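Local coordinates for protein tyrosinase (Burkholderia thailandensis, PDB 5ZRD) that probably hydroxylates monophenols to catechols and oxidises these further to quinones at a histidine-bound pair of copper ions, working also under acidic conditions, at residues Val37-Leu42 with Lys48-Leu53; Ala7-Arg12 with Lys100-Leu105. All blocks are in the same frame, centred on the assembly; numbering follows the deposited sequence.

Contact 1: Val37-Leu42 with Lys48-Leu53; sequences VGIQAL and KSFFAL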
loop_
_atom_site.group_PDB
_atom_site.type_symbol
_atom_site.label_atom_id
_atom_site.label_comp_id
_atom_site.label_asym_id
_atom_site.label_seq_id
_atom_site.Cartn_x
_atom_site.Cartn_y
_atom_site.Cartn_z
ATOM N N VAL A 37 40.790 13.038 14.881
ATOM C CA VAL A 37 41.411 11.780 14.396
ATOM C C VAL A 37 40.775 10.596 15.140
ATOM O O VAL A 37 40.291 9.634 14.543
ATOM C CB VAL A 37 42.947 11.811 14.547
ATOM C CG1 VAL A 37 43.562 10.464 14.191
ATOM C CG2 VAL A 37 43.573 12.916 13.705
ATOM N N GLY A 38 40.680 10.704 16.453
ATOM C CA GLY A 38 40.131 9.604 17.242
ATOM C C GLY A 38 38.697 9.246 16.891
ATOM O O GLY A 38 38.372 8.058 16.765
ATOM N N ILE A 39 37.804 10.233 16.748
ATOM C CA ILE A 39 36.370 9.882 16.460
ATOM C C ILE A 39 36.251 9.359 15.027
ATOM O O ILE A 39 35.392 8.525 14.739
ATOM C CB ILE A 39 35.374 11.028 16.775
ATOM C CG1 ILE A 39 35.511 12.256 15.866
ATOM C CG2 ILE A 39 35.446 11.428 18.250
ATOM C CD1 ILE A 39 34.261 13.149 15.850
ATOM N N GLN A 40 37.133 9.802 14.136
ATOM C CA GLN A 40 37.118 9.288 12.750
ATOM C C GLN A 40 37.601 7.832 12.728
ATOM O O GLN A 40 37.214 7.105 11.833
ATOM C CB GLN A 40 37.920 10.205 11.818
ATOM C CG GLN A 40 37.106 11.422 11.409
ATOM C CD GLN A 40 37.765 12.446 10.523
ATOM O OE1 GLN A 40 38.887 12.285 10.040
ATOM N NE2 GLN A 40 37.040 13.534 10.306
ATOM N N ALA A 41 38.372 7.377 13.730
ATOM C CA ALA A 41 38.942 6.025 13.660
ATOM C C ALA A 41 38.080 5.041 14.449
ATOM O O ALA A 41 38.342 3.863 14.417
ATOM C CB ALA A 41 40.356 6.023 14.170
ATOM N N LEU A 42 37.054 5.485 15.153
ATOM C CA LEU A 42 36.230 4.500 15.831
ATOM C C LEU A 42 35.435 3.720 14.789
ATOM O O LEU A 42 35.093 4.258 13.796
ATOM C CB LEU A 42 35.314 5.197 16.843
ATOM C CG LEU A 42 36.035 5.668 18.106
ATOM C CD1 LEU A 42 35.233 6.741 18.833
ATOM C CD2 LEU A 42 36.341 4.482 19.032
ATOM N N LYS A 48 29.453 6.892 18.883
ATOM C CA LYS A 48 30.320 8.058 18.971
ATOM C C LYS A 48 31.342 8.146 17.811
ATOM O O LYS A 48 32.152 9.077 17.783
ATOM C CB LYS A 48 31.084 8.002 20.296
ATOM C CG LYS A 48 30.227 7.907 21.553
ATOM C CD LYS A 48 31.065 8.179 22.792
ATOM C CE LYS A 48 30.265 8.474 24.042
ATOM N NZ LYS A 48 30.188 7.270 24.904
ATOM N N SER A 49 31.393 7.190 16.891
ATOM C CA SER A 49 32.236 7.377 15.680
ATOM C C SER A 49 31.732 8.573 14.877
ATOM O O SER A 49 30.546 8.876 14.873
ATOM C CB SER A 49 32.217 6.160 14.790
ATOM O OG SER A 49 30.886 5.813 14.403
ATOM N N PHE A 50 32.613 9.188 14.119
ATOM C CA PHE A 50 32.178 10.275 13.277
ATOM C C PHE A 50 31.140 9.790 12.257
ATOM O O PHE A 50 30.283 10.552 11.860
ATOM C CB PHE A 50 33.359 10.934 12.578
ATOM C CG PHE A 50 32.933 12.135 11.777
ATOM C CD1 PHE A 50 32.290 13.198 12.394
ATOM C CD2 PHE A 50 33.165 12.204 10.413
ATOM C CE1 PHE A 50 31.871 14.293 11.664
ATOM C CE2 PHE A 50 32.766 13.315 9.686
ATOM C CZ PHE A 50 32.131 14.361 10.316
ATOM N N PHE A 51 31.223 8.537 11.818
ATOM C CA PHE A 51 30.348 8.083 10.747
ATOM C C PHE A 51 28.903 7.967 11.238
ATOM O O PHE A 51 27.954 8.284 10.531
ATOM C CB PHE A 51 30.795 6.727 10.194
ATOM C CG PHE A 51 29.864 6.170 9.150
ATOM C CD1 PHE A 51 29.917 6.622 7.838
ATOM C CD2 PHE A 51 28.939 5.199 9.481
ATOM C CE1 PHE A 51 29.052 6.118 6.875
ATOM C CE2 PHE A 51 28.087 4.683 8.514
ATOM C CZ PHE A 51 28.132 5.155 7.219
ATOM N N ALA A 52 28.761 7.472 12.452
ATOM C CA ALA A 52 27.468 7.326 13.065
ATOM C C ALA A 52 26.842 8.712 13.292
ATOM O O ALA A 52 25.678 8.919 12.949
ATOM C CB ALA A 52 27.622 6.562 14.362
ATOM N N LEU A 53 27.647 9.616 13.874
ATOM C CA LEU A 53 27.278 10.996 14.254
ATOM C C LEU A 53 26.873 11.763 12.997
ATOM O O LEU A 53 25.789 12.304 12.978
ATOM C CB LEU A 53 28.444 11.706 14.950
ATOM C CG LEU A 53 28.665 11.374 16.429
ATOM C CD1 LEU A 53 30.027 11.887 16.897
ATOM C CD2 LEU A 53 27.559 11.976 17.292
HETATM O O HOH W 1 34.224 7.129 11.885
#

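Contact 2: Ala7-Arg12 with Lys100-Leu105; sequences APRVRR and KLEEAL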
loop_
_atom_site.group_PDB
_atom_site.type_symbol
_atom_site.label_atom_id
_atom_site.label_comp_id
_atom_site.label_asym_id
_atom_site.label_seq_id
_atom_site.Cartn_x
_atom_site.Cartn_y
_atom_site.Cartn_z
ATOM N N ALA A 7 31.997 26.480 36.558
ATOM C CA ALA A 7 32.420 27.449 35.552
ATOM C C ALA A 7 32.357 26.818 34.151
ATOM O O ALA A 7 32.907 25.737 33.922
ATOM C CB ALA A 7 33.806 27.953 35.854
ATOM N N PRO A 8 31.690 27.500 33.201
ATOM C CA PRO A 8 31.519 26.897 31.859
ATOM C C PRO A 8 32.851 26.659 31.128
ATOM O O PRO A 8 33.719 27.526 31.167
ATOM C CB PRO A 8 30.680 27.919 31.060
ATOM C CG PRO A 8 30.312 29.002 32.058
ATOM C CD PRO A 8 31.356 28.933 33.151
ATOM N N ARG A 9 33.005 25.516 30.456
ATOM C CA ARG A 9 33.995 25.413 29.346
ATOM C C ARG A 9 33.729 26.486 28.284
ATOM O O ARG A 9 32.574 26.847 28.023
ATOM C CB ARG A 9 33.877 24.097 28.581
ATOM C CG ARG A 9 34.225 22.848 29.374
ATOM C CD ARG A 9 34.355 21.692 28.406
ATOM N NE ARG A 9 33.031 21.206 28.074
ATOM C CZ ARG A 9 32.362 21.499 26.960
ATOM N NH1 ARG A 9 32.929 22.197 25.977
ATOM N NH2 ARG A 9 31.125 21.060 26.845
ATOM N N VAL A 10 34.786 26.955 27.653
ATOM C CA VAL A 10 34.700 28.036 26.707
ATOM C C VAL A 10 34.973 27.508 25.292
ATOM O O VAL A 10 36.105 27.248 24.955
ATOM C CB VAL A 10 35.687 29.162 27.063
ATOM C CG1 VAL A 10 35.494 30.369 26.153
ATOM C CG2 VAL A 10 35.548 29.569 28.527
ATOM N N ARG A 11 33.904 27.411 24.486
ATOM C CA ARG A 11 33.991 27.211 23.029
ATOM C C ARG A 11 34.614 28.457 22.421
ATOM O O ARG A 11 34.081 29.532 22.633
ATOM C CB ARG A 11 32.617 26.949 22.405
ATOM C CG ARG A 11 32.136 25.523 22.615
ATOM C CD ARG A 11 30.871 25.160 21.891
ATOM N NE ARG A 11 30.398 23.841 22.289
ATOM C CZ ARG A 11 29.240 23.321 21.872
ATOM N NH1 ARG A 11 28.448 24.028 21.075
ATOM N NH2 ARG A 11 28.861 22.116 22.264
ATOM N N ARG A 12 35.715 28.292 21.677
ATOM C CA ARG A 12 36.463 29.429 21.149
ATOM C C ARG A 12 36.483 29.425 19.606
ATOM O O ARG A 12 36.176 28.423 18.917
ATOM C CB ARG A 12 37.894 29.428 21.696
ATOM C CG ARG A 12 37.995 29.705 23.188
ATOM C CD ARG A 12 39.411 30.056 23.629
ATOM N NE ARG A 12 39.485 30.336 25.062
ATOM C CZ ARG A 12 38.925 31.389 25.680
ATOM N NH1 ARG A 12 38.458 32.418 24.981
ATOM N NH2 ARG A 12 38.822 31.390 27.005
ATOM N N LYS A 100 26.511 16.709 21.250
ATOM C CA LYS A 100 26.704 15.272 21.215
ATOM C C LYS A 100 28.004 14.893 20.477
ATOM O O LYS A 100 28.751 13.972 20.906
ATOM C CB LYS A 100 25.466 14.600 20.620
ATOM C CG LYS A 100 24.347 14.325 21.621
ATOM C CD LYS A 100 24.832 13.557 22.846
ATOM C CE LYS A 100 23.728 13.188 23.814
ATOM N NZ LYS A 100 24.258 12.487 25.011
ATOM N N LEU A 101 28.338 15.598 19.410
ATOM C CA LEU A 101 29.614 15.315 18.734
ATOM C C LEU A 101 30.759 15.748 19.653
ATOM O O LEU A 101 31.802 15.143 19.693
ATOM C CB LEU A 101 29.701 16.037 17.380
ATOM C CG LEU A 101 31.073 15.914 16.725
ATOM C CD1 LEU A 101 30.959 15.521 15.268
ATOM C CD2 LEU A 101 31.869 17.205 16.896
ATOM N N GLU A 102 30.558 16.854 20.332
ATOM C CA GLU A 102 31.560 17.308 21.274
ATOM C C GLU A 102 31.716 16.268 22.400
ATOM O O GLU A 102 32.814 16.097 22.881
ATOM C CB GLU A 102 31.138 18.667 21.818
ATOM C CG GLU A 102 32.211 19.370 22.621
ATOM C CD GLU A 102 31.737 20.651 23.271
ATOM O OE1 GLU A 102 30.638 20.613 23.940
ATOM O OE2 GLU A 102 32.472 21.674 23.137
ATOM N N GLU A 103 30.653 15.572 22.815
ATOM C CA GLU A 103 30.792 14.518 23.873
ATOM C C GLU A 103 31.704 13.401 23.348
ATOM O O GLU A 103 32.539 12.892 24.085
ATOM C CB GLU A 103 29.445 13.915 24.302
ATOM C CG GLU A 103 28.775 14.656 25.449
ATOM C CD GLU A 103 27.537 13.982 26.041
ATOM O OE1 GLU A 103 26.938 13.132 25.353
ATOM O OE2 GLU A 103 27.177 14.313 27.193
ATOM N N ALA A 104 31.551 13.070 22.062
ATOM C CA ALA A 104 32.397 12.114 21.343
ATOM C C ALA A 104 33.839 12.609 21.243
ATOM O O ALA A 104 34.749 11.820 21.437
ATOM C CB ALA A 104 31.840 11.869 19.972
ATOM N N LEU A 105 34.075 13.868 20.925
ATOM C CA LEU A 105 35.461 14.303 20.860
ATOM C C LEU A 105 36.107 14.111 22.250
ATOM O O LEU A 105 37.312 13.848 22.353
ATOM C CB LEU A 105 35.581 15.765 20.417
ATOM C CG LEU A 105 35.109 16.127 19.013
ATOM C CD1 LEU A 105 35.193 17.630 18.833
ATOM C CD2 LEU A 105 35.936 15.456 17.925
#

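Contact 1: Val37-Leu42 with Lys48-Leu53
Ile39, Gln40 and Leu42, at the last turn of helix 27-41 and just past it, pack against Ser49 and Phe50, where helix 50-57 starts, so the contact is a helix-end to helix-start junction bridged by a short loop. Its one direct hydrogen bond runs from Phe50 N to Ile39 O (2.9 Å, 161° at the hydrogen); the donor stands well above the carbonyl plane. Ser49 CA brings a CH group to the same oxygen, 3.5 Å from Ile39 O. A water donates to Gln40 O and weakly accepts from Phe51 N, tying the next residue of each helix together. Around this polar seam lies an apolar one. With CG anti to the backbone N (chi1 -176°), the Phe50 ring comes beside the side chains of Ile39 and Gln40; Ile39 CD1 meets its CD1 at 4.0 Å, and the two side chains cross at a slant. Gln40 runs beside Phe50, pointing the same way, its CG 4.0 Å from Phe50 CB and its amide plane inclined 46° to the ring; the amide end goes on to hydrogen-bond Pro148 O. Trp36 and Phe152 add edge-to-face contacts with the Phe50 ring, and Leu101 of helix 90-108 touches it too. On the other side of the seam, Leu42 CB lies 3.8 Å from Ser49 CB. Ser49 is the N-cap: its OG accepts a weak bond from Ala52 N (3.3 Å) and is also hydrogen-bonded to Asp46 O. Helix 50-57 ends at the copper ligand His57. At its start the N-H groups of Phe50, Phe51 and Ala52 have no carbonyl a turn earlier in their own helix; a carbonyl of helix 27-41 serves the first, and a water and the capping serine, both weakly, serve the other two.

Contact 2: Ala7-Arg12 with Lys100-Leu105
Glu102 is held between two arginines, Arg9 and Arg11, whose guanidinium groups reach its carboxylate from opposite faces. Each arginine spends two nitrogens, one on each oxygen, so four charged hydrogen bonds grip a single carboxylate. Arg9 comes end-on: NH1 bonds Glu102 OE2 at 2.9 Å and NH2 bonds Glu102 OE1 at 3.0 Å, both bent, with the oxygens tilted out of the guanidinium plane. Arg11 comes side-on, its NE 3.1 Å from Glu102 OE2 and its NH2 2.9 Å from Glu102 OE1; this last bond is nearly straight (176°), and the oxygen sits in the guanidinium plane, at its edge. The carboxylate plane is turned 88° from the guanidinium of Arg9 and 71° from that of Arg11, and every one of the four donors meets its oxygen from above or below the carboxylate plane. Glu102 reaches off helix 90-108 with CG trans to its backbone N and an extended chain, whereas Arg9 bends at its third torsion to bring its end group round. The salt-bridge network ties the short N-terminal strand 9-11, paired in parallel with strand 398-400, to the helix that also carries the copper ligand His94, one of the helices of the bundle that holds the metal pair in type 3 copper proteins. Met114 N donates to Glu102 OE2 as well, and Arg9 NH1 also bonds Ser113 OG. The buried Arg11 has further partners on the paired strand, Tyr400 OH for its NH1 and a cation-pi contact with Phe398. Two positive groups and a backbone N-H around one carboxylate would be expected to keep Glu102 ionised, and the double grip restricts rotation of its end group. Arg11 lies with its side chain about 9 Å from that of His94.

Along the chain the order is 7-12, 37-42, 48-53, 100-105, so the short-range contact 1 falls within the long span bracketed by contact 2. Their centres are 16 Å apart, on the same side of the chain's centre, and helix 90-108 joins them: it offers Glu102 to the N-terminal strand, while Ala104 and Leu105 of the same segment pack on contact 1. There Ile39 CD1 lies 3.5 Å from Leu105 CD2, and Leu53 CD1 is 3.6 Å from Ala104 CB. Helices 50-57 and 90-108 bear the copper ligands His57 and His94, so both contacts belong to the surroundings of the dicopper centre without reaching the metals.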